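Local coordinates for 2-ON-2 hemoglobin (Agrobacterium tumefaciens, PDB 2XYK), which belongs to the group II truncated (2-on-2) hemoglobins, binds heme b and probably binds and carries oxygen, at residues V18-R23 and D102-N107; R24-M29 and A51-Y56; R39-A44 and V82-P87. All coordinates share one frame; numbering follows the deposited sequence.

Interactions 1 and 2 share helix 14-31, and their centres lie about 10 Å apart. A salt bridge joins them, Glu-103 OE1 to Arg-24 NE at 2.6 Å. Interaction 3 is about 14 Å from interaction 2 and about 23 Å from interaction 1, centre to centre, across the middle of the chain from the latter. Met-29 SD and His-42 ND1, 3.5 Å apart, pack interaction 2 against interaction 3. Both touch the heme, whereas in interaction 1 the side chain of Leu-21 stays about 9 Å from it. The set illustrates how a small globin encloses its cofactor: interactions 2 and 3 line the pocket, and interaction 1 joins helix 14-31 to the end of helix 87-104.

Interaction 1 (V18-R23 and D102-N107); sequences VRALTR and DETIEN
Thr-104, at the end of helix 87-104, leans against the N-terminal half of helix 14-31 and straddles the neighbours Ala-20 and Leu-21. Its methyl carbon CG2 rests over the backbone of Ala-20, 3.7 Å from Ala-20 O and 3.9 Å from Ala-20 CB. Its hydroxyl turns to the other side, where OG1 lies 3.5 Å from Leu-21 CD1, the two side chains nearly perpendicular. A chi1 of 61° folds OG1 back over its own main chain, from where it also hydrogen-bonds Ala-100 O one turn earlier. The polar atom is thus satisfied by Ala-100 O, and what it offers Leu-21 is a van der Waals surface alone. Here the helices of the globin bundle pack closely through small side chains, away from the heme, and the CA atoms of Leu-21 and Thr-104 come within 5.7 Å. Leu-21 is buried, whereas Ala-20 and Thr-104 remain partly exposed on the looser side, near which Glu-103 forms salt bridges with Arg-24 and Arg-99. Leu-21 goes on inward to Ala-100 and Met-101 of helix 87-104 and Leu-57 of helix 47-60, while Ile-105 turns to Ile-12 of helix 8-12.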
loop_
_atom_site.group_PDB
_atom_site.type_symbol
_atom_site.label_atom_id
_atom_site.label_comp_id
_atom_site.label_asym_id
_atom_site.label_seq_id
_atom_site.Cartn_x
_atom_site.Cartn_y
_atom_site.Cartn_z
ATOM N N VAL A 18 -2.227 10.096 -2.634
ATOM C CA VAL A 18 -2.582 8.717 -2.255
ATOM C C VAL A 18 -3.351 8.067 -3.413
ATOM O O VAL A 18 -3.112 6.906 -3.740
ATOM C CB VAL A 18 -3.366 8.622 -0.900
ATOM C CG1 VAL A 18 -3.638 7.145 -0.493
ATOM C CG2 VAL A 18 -2.614 9.351 0.218
ATOM N N ARG A 19 -4.221 8.840 -4.061
ATOM C CA ARG A 19 -4.884 8.406 -5.296
ATOM C C ARG A 19 -3.867 7.958 -6.363
ATOM O O ARG A 19 -4.049 6.913 -6.987
ATOM C CB ARG A 19 -5.799 9.518 -5.868
ATOM C CG ARG A 19 -7.091 9.775 -5.052
ATOM C CD ARG A 19 -8.254 10.279 -5.953
ATOM N NE ARG A 19 -9.079 11.305 -5.298
ATOM C CZ ARG A 19 -10.303 11.127 -4.772
ATOM N NH1 ARG A 19 -10.900 9.936 -4.773
ATOM N NH2 ARG A 19 -10.932 12.165 -4.213
ATOM N N ALA A 20 -2.811 8.756 -6.588
ATOM C CA ALA A 20 -1.814 8.430 -7.630
ATOM C C ALA A 20 -0.961 7.233 -7.198
ATOM O O ALA A 20 -0.623 6.348 -8.003
ATOM C CB ALA A 20 -0.922 9.644 -7.935
ATOM N N LEU A 21 -0.610 7.217 -5.910
ATOM C CA LEU A 21 0.184 6.128 -5.362
ATOM C C LEU A 21 -0.525 4.792 -5.574
ATOM O O LEU A 21 0.053 3.867 -6.114
ATOM C CB LEU A 21 0.476 6.355 -3.873
ATOM C CG LEU A 21 1.223 5.240 -3.131
ATOM C CD1 LEU A 21 2.687 5.068 -3.612
ATOM C CD2 LEU A 21 1.189 5.551 -1.656
ATOM N N THR A 22 -1.775 4.704 -5.138
ATOM C CA THR A 22 -2.502 3.441 -5.134
ATOM C C THR A 22 -2.824 3.004 -6.578
ATOM O O THR A 22 -2.763 1.819 -6.889
ATOM C CB THR A 22 -3.781 3.563 -4.269
ATOM O OG1 THR A 22 -3.420 4.044 -2.963
ATOM C CG2 THR A 22 -4.475 2.219 -4.098
ATOM N N ARG A 23 -3.165 3.971 -7.443
ATOM C CA ARG A 23 -3.405 3.710 -8.865
ATOM C C ARG A 23 -2.181 3.149 -9.536
ATOM O O ARG A 23 -2.293 2.170 -10.276
ATOM C CB ARG A 23 -3.873 4.960 -9.628
ATOM C CG ARG A 23 -4.186 4.754 -11.152
ATOM C CD ARG A 23 -5.468 3.927 -11.395
ATOM N NE ARG A 23 -6.585 4.406 -10.582
ATOM C CZ ARG A 23 -7.555 5.221 -10.995
ATOM N NH1 ARG A 23 -7.602 5.672 -12.249
ATOM N NH2 ARG A 23 -8.502 5.583 -10.142
ATOM N N ASP A 102 8.236 5.843 -5.477
ATOM C CA ASP A 102 9.341 6.604 -6.119
ATOM C C ASP A 102 8.758 7.504 -7.195
ATOM O O ASP A 102 9.225 8.624 -7.380
ATOM C CB ASP A 102 10.418 5.668 -6.736
ATOM C CG ASP A 102 11.304 4.968 -5.673
ATOM O OD1 ASP A 102 11.333 5.410 -4.501
ATOM O OD2 ASP A 102 11.981 3.956 -6.013
ATOM N N GLU A 103 7.725 7.019 -7.900
ATOM C CA GLU A 103 7.140 7.782 -8.998
ATOM C C GLU A 103 6.116 8.845 -8.586
ATOM O O GLU A 103 5.810 9.730 -9.380
ATOM C CB GLU A 103 6.546 6.836 -10.061
ATOM C CG GLU A 103 7.588 6.245 -11.018
ATOM C CD GLU A 103 7.054 5.016 -11.776
ATOM O OE1 GLU A 103 5.810 4.919 -11.963
ATOM O OE2 GLU A 103 7.885 4.160 -12.172
ATOM N N THR A 104 5.575 8.765 -7.366
ATOM C CA THR A 104 4.426 9.627 -6.986
ATOM C C THR A 104 4.715 10.508 -5.759
ATOM O O THR A 104 3.942 11.423 -5.461
ATOM C CB THR A 104 3.096 8.815 -6.730
ATOM O OG1 THR A 104 3.281 7.899 -5.643
ATOM C CG2 THR A 104 2.646 8.055 -7.967
ATOM N N ILE A 105 5.796 10.206 -5.034
ATOM C CA ILE A 105 6.190 11.011 -3.878
ATOM C C ILE A 105 7.585 11.607 -4.081
ATOM O O ILE A 105 8.596 10.899 -4.037
ATOM C CB ILE A 105 6.088 10.244 -2.534
ATOM C CG1 ILE A 105 4.648 9.788 -2.276
ATOM C CG2 ILE A 105 6.638 11.118 -1.364
ATOM C CD1 ILE A 105 4.528 8.708 -1.196
ATOM N N GLU A 106 7.618 12.910 -4.320
ATOM C CA GLU A 106 8.849 13.605 -4.694
ATOM C C GLU A 106 9.894 13.625 -3.562
ATOM O O GLU A 106 11.086 13.415 -3.801
ATOM C CB GLU A 106 8.494 15.022 -5.175
ATOM C CG GLU A 106 9.645 15.838 -5.727
ATOM C CD GLU A 106 9.635 17.272 -5.210
ATOM O OE1 GLU A 106 9.781 17.453 -3.975
ATOM O OE2 GLU A 106 9.474 18.206 -6.032
ATOM N N ASN A 107 9.440 13.824 -2.322
ATOM C CA ASN A 107 10.355 14.002 -1.168
ATOM C C ASN A 107 11.006 12.685 -0.667
ATOM O O ASN A 107 10.322 11.804 -0.129
ATOM C CB ASN A 107 9.570 14.703 -0.054
ATOM C CG ASN A 107 10.417 15.117 1.116
ATOM O OD1 ASN A 107 11.241 14.354 1.618
ATOM N ND2 ASN A 107 10.178 16.318 1.599
#

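Interaction 2 (R24-M29 and A51-Y56); sequences RFYELM and AKFYDY. With HEM (protoporphyrin IX containing Fe), chain C.
Phe-53, which contributes most of the buried surface, projects from helix 47-60 against Tyr-26 and Phe-25 of helix 14-31. Tyr-26 reaches it with the far end of its ring: OH comes to 3.3 Å from Phe-53 CB, which lies at the edge of the tyrosine ring and near its plane. Phe-25 approaches with one flank, CD2 standing 3.8 Å from Phe-53 CE2. The two phenylalanine rings meet obliquely, their planes inclined at 54°. The two partners from helix 14-31 also brace one another, because Phe-25 CD2 lies over the centre of the Tyr-26 ring. Such aromatic filling joins helices 14-31 and 47-60, one of the two antiparallel helix pairs that make up the 2-on-2 globin fold, on the side of the heme where a water binds the iron. With CG anti to the backbone N (chi1 -161°), Phe-53 also carries its other flank to the porphyrin, CE1 lying 3.6 Å from HEM CHD. One residue earlier, the heme-binding Lys-52 bends at chi3 so that NZ hydrogen-bonds both propionates, HEM O1A at 2.7 Å and, in a longer bond, HEM O1D at 3.2 Å. Trp-93 meets Phe-25 edge-to-face from helix 87-104.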
loop_
_atom_site.group_PDB
_atom_site.type_symbol
_atom_site.label_atom_id
_atom_site.label_comp_id
_atom_site.label_asym_id
_atom_site.label_seq_id
_atom_site.Cartn_x
_atom_site.Cartn_y
_atom_site.Cartn_z
ATOM N N ARG A 24 -1.025 3.790 -9.319
ATOM C CA ARG A 24 0.214 3.346 -9.944
ATOM C C ARG A 24 0.655 1.965 -9.429
ATOM O O ARG A 24 1.240 1.194 -10.180
ATOM C CB ARG A 24 1.338 4.380 -9.725
ATOM C CG ARG A 24 2.664 4.056 -10.457
ATOM C CD ARG A 24 2.430 3.953 -12.001
ATOM N NE ARG A 24 3.672 3.718 -12.752
ATOM C CZ ARG A 24 3.753 3.122 -13.943
ATOM N NH1 ARG A 24 2.669 2.647 -14.541
ATOM N NH2 ARG A 24 4.941 2.982 -14.529
ATOM N N PHE A 25 0.414 1.686 -8.141
ATOM C CA PHE A 25 0.734 0.378 -7.527
ATOM C C PHE A 25 0.046 -0.806 -8.219
ATOM O O PHE A 25 0.702 -1.773 -8.578
ATOM C CB PHE A 25 0.355 0.395 -6.042
ATOM C CG PHE A 25 0.554 -0.925 -5.334
ATOM C CD1 PHE A 25 1.833 -1.454 -5.152
ATOM C CD2 PHE A 25 -0.542 -1.618 -4.804
ATOM C CE1 PHE A 25 2.025 -2.681 -4.477
ATOM C CE2 PHE A 25 -0.359 -2.844 -4.136
ATOM C CZ PHE A 25 0.931 -3.365 -3.972
ATOM N N TYR A 26 -1.279 -0.726 -8.386
ATOM C CA TYR A 26 -2.055 -1.802 -9.021
ATOM C C TYR A 26 -1.771 -1.873 -10.530
ATOM O O TYR A 26 -1.750 -2.955 -11.096
ATOM C CB TYR A 26 -3.562 -1.692 -8.697
ATOM C CG TYR A 26 -3.813 -2.051 -7.244
ATOM C CD1 TYR A 26 -3.745 -3.358 -6.822
ATOM C CD2 TYR A 26 -4.023 -1.063 -6.284
ATOM C CE1 TYR A 26 -3.907 -3.693 -5.490
ATOM C CE2 TYR A 26 -4.213 -1.387 -4.956
ATOM C CZ TYR A 26 -4.141 -2.698 -4.565
ATOM O OH TYR A 26 -4.314 -3.022 -3.249
ATOM N N GLU A 27 -1.514 -0.722 -11.155
ATOM C CA GLU A 27 -1.065 -0.676 -12.562
ATOM C C GLU A 27 0.242 -1.448 -12.772
ATOM O O GLU A 27 0.319 -2.342 -13.631
ATOM C CB GLU A 27 -0.878 0.778 -12.985
ATOM C CG GLU A 27 -0.663 1.006 -14.464
ATOM C CD GLU A 27 -0.332 2.484 -14.774
ATOM O OE1 GLU A 27 -0.049 3.257 -13.825
ATOM O OE2 GLU A 27 -0.356 2.869 -15.974
ATOM N N LEU A 28 1.271 -1.114 -11.987
ATOM C CA LEU A 28 2.526 -1.881 -12.046
ATOM C C LEU A 28 2.285 -3.375 -11.757
ATOM O O LEU A 28 2.883 -4.231 -12.386
ATOM C CB LEU A 28 3.590 -1.294 -11.104
ATOM C CG LEU A 28 4.158 0.089 -11.493
ATOM C CD1 LEU A 28 5.018 0.640 -10.373
ATOM C CD2 LEU A 28 4.939 0.070 -12.843
ATOM N N MET A 29 1.383 -3.677 -10.823
ATOM C CA MET A 29 1.116 -5.064 -10.437
ATOM C C MET A 29 0.463 -5.826 -11.592
ATOM O O MET A 29 0.723 -6.999 -11.794
ATOM C CB MET A 29 0.240 -5.128 -9.182
ATOM C CG MET A 29 0.192 -6.529 -8.577
ATOM S SD MET A 29 -1.178 -6.789 -7.459
ATOM C CE MET A 29 -0.780 -5.588 -6.190
ATOM N N ALA A 51 -9.715 0.383 -4.198
ATOM C CA ALA A 51 -10.560 1.181 -3.295
ATOM C C ALA A 51 -10.143 0.977 -1.833
ATOM O O ALA A 51 -9.977 1.938 -1.091
ATOM C CB ALA A 51 -12.056 0.824 -3.490
ATOM N N LYS A 52 -9.976 -0.289 -1.424
ATOM C CA LYS A 52 -9.642 -0.609 -0.032
ATOM C C LYS A 52 -8.242 -0.118 0.374
ATOM O O LYS A 52 -8.070 0.430 1.468
ATOM C CB LYS A 52 -9.802 -2.103 0.237
ATOM C CG LYS A 52 -11.240 -2.578 0.236
ATOM C CD LYS A 52 -11.342 -4.021 0.641
ATOM C CE LYS A 52 -10.763 -4.895 -0.427
ATOM N NZ LYS A 52 -11.194 -6.336 -0.304
ATOM N N PHE A 53 -7.255 -0.302 -0.501
ATOM C CA PHE A 53 -5.874 0.102 -0.199
ATOM C C PHE A 53 -5.766 1.617 -0.133
ATOM O O PHE A 53 -5.109 2.156 0.746
ATOM C CB PHE A 53 -4.879 -0.492 -1.210
ATOM C CG PHE A 53 -3.437 -0.506 -0.726
ATOM C CD1 PHE A 53 -3.129 -0.662 0.630
ATOM C CD2 PHE A 53 -2.392 -0.374 -1.631
ATOM C CE1 PHE A 53 -1.794 -0.688 1.079
ATOM C CE2 PHE A 53 -1.038 -0.384 -1.195
ATOM C CZ PHE A 53 -0.744 -0.557 0.140
ATOM N N TYR A 54 -6.441 2.298 -1.049
ATOM C CA TYR A 54 -6.496 3.749 -1.042
ATOM C C TYR A 54 -7.093 4.254 0.285
ATOM O O TYR A 54 -6.524 5.157 0.900
ATOM C CB TYR A 54 -7.288 4.224 -2.279
ATOM C CG TYR A 54 -7.895 5.582 -2.178
ATOM C CD1 TYR A 54 -7.128 6.753 -2.379
ATOM C CD2 TYR A 54 -9.255 5.716 -1.907
ATOM C CE1 TYR A 54 -7.722 8.022 -2.266
ATOM C CE2 TYR A 54 -9.851 6.954 -1.804
ATOM C CZ TYR A 54 -9.093 8.105 -1.986
ATOM O OH TYR A 54 -9.735 9.309 -1.880
ATOM N N ASP A 55 -8.214 3.662 0.731
ATOM C CA ASP A 55 -8.828 4.023 2.023
ATOM C C ASP A 55 -7.900 3.683 3.190
ATOM O O ASP A 55 -7.785 4.461 4.135
ATOM C CB ASP A 55 -10.153 3.275 2.263
ATOM C CG ASP A 55 -11.320 3.816 1.436
ATOM O OD1 ASP A 55 -11.186 4.894 0.780
ATOM O OD2 ASP A 55 -12.366 3.117 1.411
ATOM N N TYR A 56 -7.271 2.499 3.128
ATOM C CA TYR A 56 -6.330 2.086 4.167
ATOM C C TYR A 56 -5.172 3.083 4.244
ATOM O O TYR A 56 -4.789 3.497 5.324
ATOM C CB TYR A 56 -5.768 0.672 3.952
ATOM C CG TYR A 56 -4.729 0.318 5.015
ATOM C CD1 TYR A 56 -5.135 -0.173 6.244
ATOM C CD2 TYR A 56 -3.359 0.572 4.823
ATOM C CE1 TYR A 56 -4.213 -0.450 7.268
ATOM C CE2 TYR A 56 -2.405 0.293 5.853
ATOM C CZ TYR A 56 -2.868 -0.232 7.057
ATOM O OH TYR A 56 -2.019 -0.532 8.092
HETATM C CHA HEM C . -5.676 -6.920 0.716
HETATM C CHB HEM C . -1.682 -9.202 -1.038
HETATM C CHC HEM C . 1.020 -6.569 2.066
HETATM C CHD HEM C . -2.746 -3.636 2.843
HETATM C C1A HEM C . -4.844 -7.803 0.036
HETATM C C2A HEM C . -5.272 -8.907 -0.804
HETATM C C3A HEM C . -4.191 -9.537 -1.278
HETATM C C4A HEM C . -3.012 -8.852 -0.773
HETATM C CMA HEM C . -4.116 -10.786 -2.216
HETATM C CAA HEM C . -6.763 -9.243 -1.062
HETATM C CBA HEM C . -7.288 -8.234 -2.112
HETATM C CGA HEM C . -8.789 -7.953 -2.049
HETATM O O1A HEM C . -9.513 -8.327 -1.080
HETATM O O2A HEM C . -9.294 -7.311 -3.002
HETATM C C1B HEM C . -0.585 -8.726 -0.333
HETATM C C2B HEM C . 0.804 -9.165 -0.415
HETATM C C3B HEM C . 1.528 -8.421 0.453
HETATM C C4B HEM C . 0.627 -7.491 1.105
HETATM C CMB HEM C . 1.370 -10.265 -1.330
HETATM C CAB HEM C . 3.047 -8.481 0.767
HETATM C CBB HEM C . 3.549 -9.482 1.495
HETATM C C1C HEM C . 0.264 -5.522 2.518
HETATM C C2C HEM C . 0.737 -4.432 3.328
HETATM C C3C HEM C . -0.291 -3.598 3.545
HETATM C C4C HEM C . -1.457 -4.159 2.875
HETATM C CMC HEM C . 2.205 -4.337 3.809
HETATM C CAC HEM C . -0.262 -2.283 4.376
HETATM C CBC HEM C . 0.634 -1.312 4.088
HETATM C C1D HEM C . -3.913 -4.259 2.438
HETATM C C2D HEM C . -5.273 -3.814 2.708
HETATM C C3D HEM C . -6.178 -4.840 2.048
HETATM C C4D HEM C . -5.294 -5.807 1.444
HETATM C CMD HEM C . -5.699 -2.551 3.494
HETATM C CAD HEM C . -7.727 -4.855 2.032
HETATM C CBD HEM C . -8.095 -5.660 3.284
HETATM C CGD HEM C . -9.578 -5.951 3.343
HETATM O O1D HEM C . -10.054 -6.910 2.678
HETATM O O2D HEM C . -10.269 -5.199 4.059
HETATM N NA HEM C . -3.462 -7.795 0.033
HETATM N NB HEM C . -0.641 -7.693 0.591
HETATM N NC HEM C . -1.073 -5.339 2.264
HETATM N ND HEM C . -3.979 -5.421 1.690
HETATM FE FE HEM C . -2.300 -6.556 1.181
HETATM O O HOH W 1 -2.090 -5.337 -0.305
#

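Interaction 3 (R39-A44 and V82-P87); sequences RAIHPA and VAPIGP. With HEM (protoporphyrin IX containing Fe), chain C.
Ile-41 makes every contact from its side to Ala-83, Pro-84 and Ile-85, and its branches divide the work. Beyond CB, the short branch CG2 runs to the proline, 3.9 Å from Pro-84 O and 4.0 Å from Pro-84 CD, the two side chains running antiparallel. The long branch begins with CG1, 4.0 Å from the heme methyl HEM CMA; chi1 of 62° sends CG1 and CD1 toward the heme and leaves CG2 for Pro-84. At the tip, CD1 settles among three apolar partners: HEM CMA at 3.7 Å, Ala-83 CB at 3.8 Å and Ile-85 CG1 at 3.9 Å. One side chain therefore bridges a helix end, the loop and the methyl corner of the porphyrin, an example of how a heme pocket is lined by apolar contacts. Next in the chain, His-42 presents a ring face to the same methyl and brings CE1 to 3.4 Å from HEM CHB, while its ND1 bonds to Cys-38 O, which would fix the rotation of the ring. Arg-39 ties down the following turn, NH1 and NH2 bonding to Pro-43 O and Ala-44 O. The contact thus joins the end of helix 36-41 to the loop between helices 76-80 and 87-104, a loop that Asn-127, just after helix 108-125, holds through backbone hydrogen bonds with Ile-85.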
loop_
_atom_site.group_PDB
_atom_site.type_symbol
_atom_site.label_atom_id
_atom_site.label_comp_id
_atom_site.label_asym_id
_atom_site.label_seq_id
_atom_site.Cartn_x
_atom_site.Cartn_y
_atom_site.Cartn_z
ATOM N N ARG A 39 0.392 -10.628 -8.665
ATOM C CA ARG A 39 -0.830 -10.414 -9.444
ATOM C C ARG A 39 -1.779 -11.645 -9.415
ATOM O O ARG A 39 -2.992 -11.497 -9.342
ATOM C CB ARG A 39 -0.464 -10.031 -10.893
ATOM C CG ARG A 39 -1.673 -9.694 -11.770
ATOM C CD ARG A 39 -2.508 -8.575 -11.130
ATOM N NE ARG A 39 -3.719 -8.240 -11.881
ATOM C CZ ARG A 39 -4.948 -8.656 -11.586
ATOM N NH1 ARG A 39 -5.169 -9.444 -10.543
ATOM N NH2 ARG A 39 -5.973 -8.251 -12.324
ATOM N N ALA A 40 -1.206 -12.839 -9.461
ATOM C CA ALA A 40 -1.969 -14.086 -9.534
ATOM C C ALA A 40 -2.923 -14.312 -8.371
ATOM O O ALA A 40 -3.965 -14.926 -8.552
ATOM C CB ALA A 40 -1.011 -15.314 -9.711
ATOM N N ILE A 41 -2.591 -13.781 -7.194
ATOM C CA ILE A 41 -3.378 -14.027 -5.985
ATOM C C ILE A 41 -4.397 -12.927 -5.719
ATOM O O ILE A 41 -5.225 -13.058 -4.846
ATOM C CB ILE A 41 -2.468 -14.258 -4.717
ATOM C CG1 ILE A 41 -1.601 -13.021 -4.396
ATOM C CG2 ILE A 41 -1.576 -15.517 -4.906
ATOM C CD1 ILE A 41 -1.173 -12.898 -2.942
ATOM N N HIS A 42 -4.320 -11.846 -6.474
ATOM C CA HIS A 42 -5.268 -10.752 -6.350
ATOM C C HIS A 42 -6.487 -11.091 -7.215
ATOM O O HIS A 42 -6.380 -11.916 -8.149
ATOM C CB HIS A 42 -4.627 -9.399 -6.772
ATOM C CG HIS A 42 -3.951 -8.676 -5.649
ATOM N ND1 HIS A 42 -2.670 -8.979 -5.226
ATOM C CD2 HIS A 42 -4.390 -7.684 -4.836
ATOM C CE1 HIS A 42 -2.345 -8.192 -4.215
ATOM N NE2 HIS A 42 -3.365 -7.387 -3.966
ATOM N N PRO A 43 -7.645 -10.463 -6.900
ATOM C CA PRO A 43 -8.876 -10.658 -7.700
ATOM C C PRO A 43 -8.671 -10.297 -9.187
ATOM O O PRO A 43 -7.849 -9.420 -9.506
ATOM C CB PRO A 43 -9.910 -9.730 -7.030
ATOM C CG PRO A 43 -9.334 -9.471 -5.549
ATOM C CD PRO A 43 -7.826 -9.548 -5.739
ATOM N N ALA A 44 -9.409 -10.968 -10.081
ATOM C CA ALA A 44 -9.305 -10.708 -11.504
ATOM C C ALA A 44 -9.643 -9.252 -11.817
ATOM O O ALA A 44 -9.009 -8.636 -12.688
ATOM C CB ALA A 44 -10.202 -11.670 -12.316
ATOM N N VAL A 82 -6.037 -15.355 3.857
ATOM C CA VAL A 82 -6.856 -16.015 2.803
ATOM C C VAL A 82 -6.105 -16.178 1.473
ATOM O O VAL A 82 -6.518 -16.959 0.609
ATOM C CB VAL A 82 -8.199 -15.257 2.543
ATOM C CG1 VAL A 82 -9.004 -15.196 3.829
ATOM C CG2 VAL A 82 -7.931 -13.819 1.983
ATOM N N ALA A 83 -4.998 -15.447 1.316
ATOM C CA ALA A 83 -4.167 -15.572 0.125
ATOM C C ALA A 83 -2.925 -16.354 0.495
ATOM O O ALA A 83 -2.475 -16.274 1.631
ATOM C CB ALA A 83 -3.794 -14.201 -0.441
ATOM N N PRO A 84 -2.401 -17.164 -0.437
ATOM C CA PRO A 84 -1.125 -17.834 -0.204
ATOM C C PRO A 84 0.054 -16.913 -0.571
ATOM O O PRO A 84 0.349 -16.660 -1.746
ATOM C CB PRO A 84 -1.211 -19.039 -1.114
ATOM C CG PRO A 84 -2.036 -18.566 -2.279
ATOM C CD PRO A 84 -2.996 -17.545 -1.740
ATOM N N ILE A 85 0.685 -16.386 0.468
ATOM C CA ILE A 85 1.726 -15.400 0.318
ATOM C C ILE A 85 3.066 -15.985 0.747
ATOM O O ILE A 85 3.360 -16.093 1.944
ATOM C CB ILE A 85 1.429 -14.080 1.113
ATOM C CG1 ILE A 85 0.076 -13.480 0.688
ATOM C CG2 ILE A 85 2.571 -13.049 0.860
ATOM C CD1 ILE A 85 -0.496 -12.382 1.599
ATOM N N GLY A 86 3.870 -16.356 -0.248
ATOM C CA GLY A 86 5.255 -16.775 -0.019
ATOM C C GLY A 86 6.229 -15.643 -0.319
ATOM O O GLY A 86 5.799 -14.525 -0.611
ATOM N N PRO A 87 7.547 -15.935 -0.302
ATOM C CA PRO A 87 8.583 -14.907 -0.523
ATOM C C PRO A 87 8.347 -14.158 -1.839
ATOM O O PRO A 87 8.532 -12.958 -1.898
ATOM C CB PRO A 87 9.885 -15.712 -0.601
ATOM C CG PRO A 87 9.587 -17.018 0.110
ATOM C CD PRO A 87 8.117 -17.282 -0.102
HETATM C CHA HEM C . -5.676 -6.920 0.716
HETATM C CHB HEM C . -1.682 -9.202 -1.038
HETATM C CHC HEM C . 1.020 -6.569 2.066
HETATM C CHD HEM C . -2.746 -3.636 2.843
HETATM C C1A HEM C . -4.844 -7.803 0.036
HETATM C C2A HEM C . -5.272 -8.907 -0.804
HETATM C C3A HEM C . -4.191 -9.537 -1.278
HETATM C C4A HEM C . -3.012 -8.852 -0.773
HETATM C CMA HEM C . -4.116 -10.786 -2.216
HETATM C CAA HEM C . -6.763 -9.243 -1.062
HETATM C CBA HEM C . -7.288 -8.234 -2.112
HETATM C CGA HEM C . -8.789 -7.953 -2.049
HETATM O O1A HEM C . -9.513 -8.327 -1.080
HETATM O O2A HEM C . -9.294 -7.311 -3.002
HETATM C C1B HEM C . -0.585 -8.726 -0.333
HETATM C C2B HEM C . 0.804 -9.165 -0.415
HETATM C C3B HEM C . 1.528 -8.421 0.453
HETATM C C4B HEM C . 0.627 -7.491 1.105
HETATM C CMB HEM C . 1.370 -10.265 -1.330
HETATM C CAB HEM C . 3.047 -8.481 0.767
HETATM C CBB HEM C . 3.549 -9.482 1.495
HETATM C C1C HEM C . 0.264 -5.522 2.518
HETATM C C2C HEM C . 0.737 -4.432 3.328
HETATM C C3C HEM C . -0.291 -3.598 3.545
HETATM C C4C HEM C . -1.457 -4.159 2.875
HETATM C CMC HEM C . 2.205 -4.337 3.809
HETATM C CAC HEM C . -0.262 -2.283 4.376
HETATM C CBC HEM C . 0.634 -1.312 4.088
HETATM C C1D HEM C . -3.913 -4.259 2.438
HETATM C C2D HEM C . -5.273 -3.814 2.708
HETATM C C3D HEM C . -6.178 -4.840 2.048
HETATM C C4D HEM C . -5.294 -5.807 1.444
HETATM C CMD HEM C . -5.699 -2.551 3.494
HETATM C CAD HEM C . -7.727 -4.855 2.032
HETATM C CBD HEM C . -8.095 -5.660 3.284
HETATM C CGD HEM C . -9.578 -5.951 3.343
HETATM O O1D HEM C . -10.054 -6.910 2.678
HETATM O O2D HEM C . -10.269 -5.199 4.059
HETATM N NA HEM C . -3.462 -7.795 0.033
HETATM N NB HEM C . -0.641 -7.693 0.591
HETATM N NC HEM C . -1.073 -5.339 2.264
HETATM N ND HEM C . -3.979 -5.421 1.690
HETATM FE FE HEM C . -2.300 -6.556 1.181
HETATM O O HOH W 1 -2.090 -5.337 -0.305
#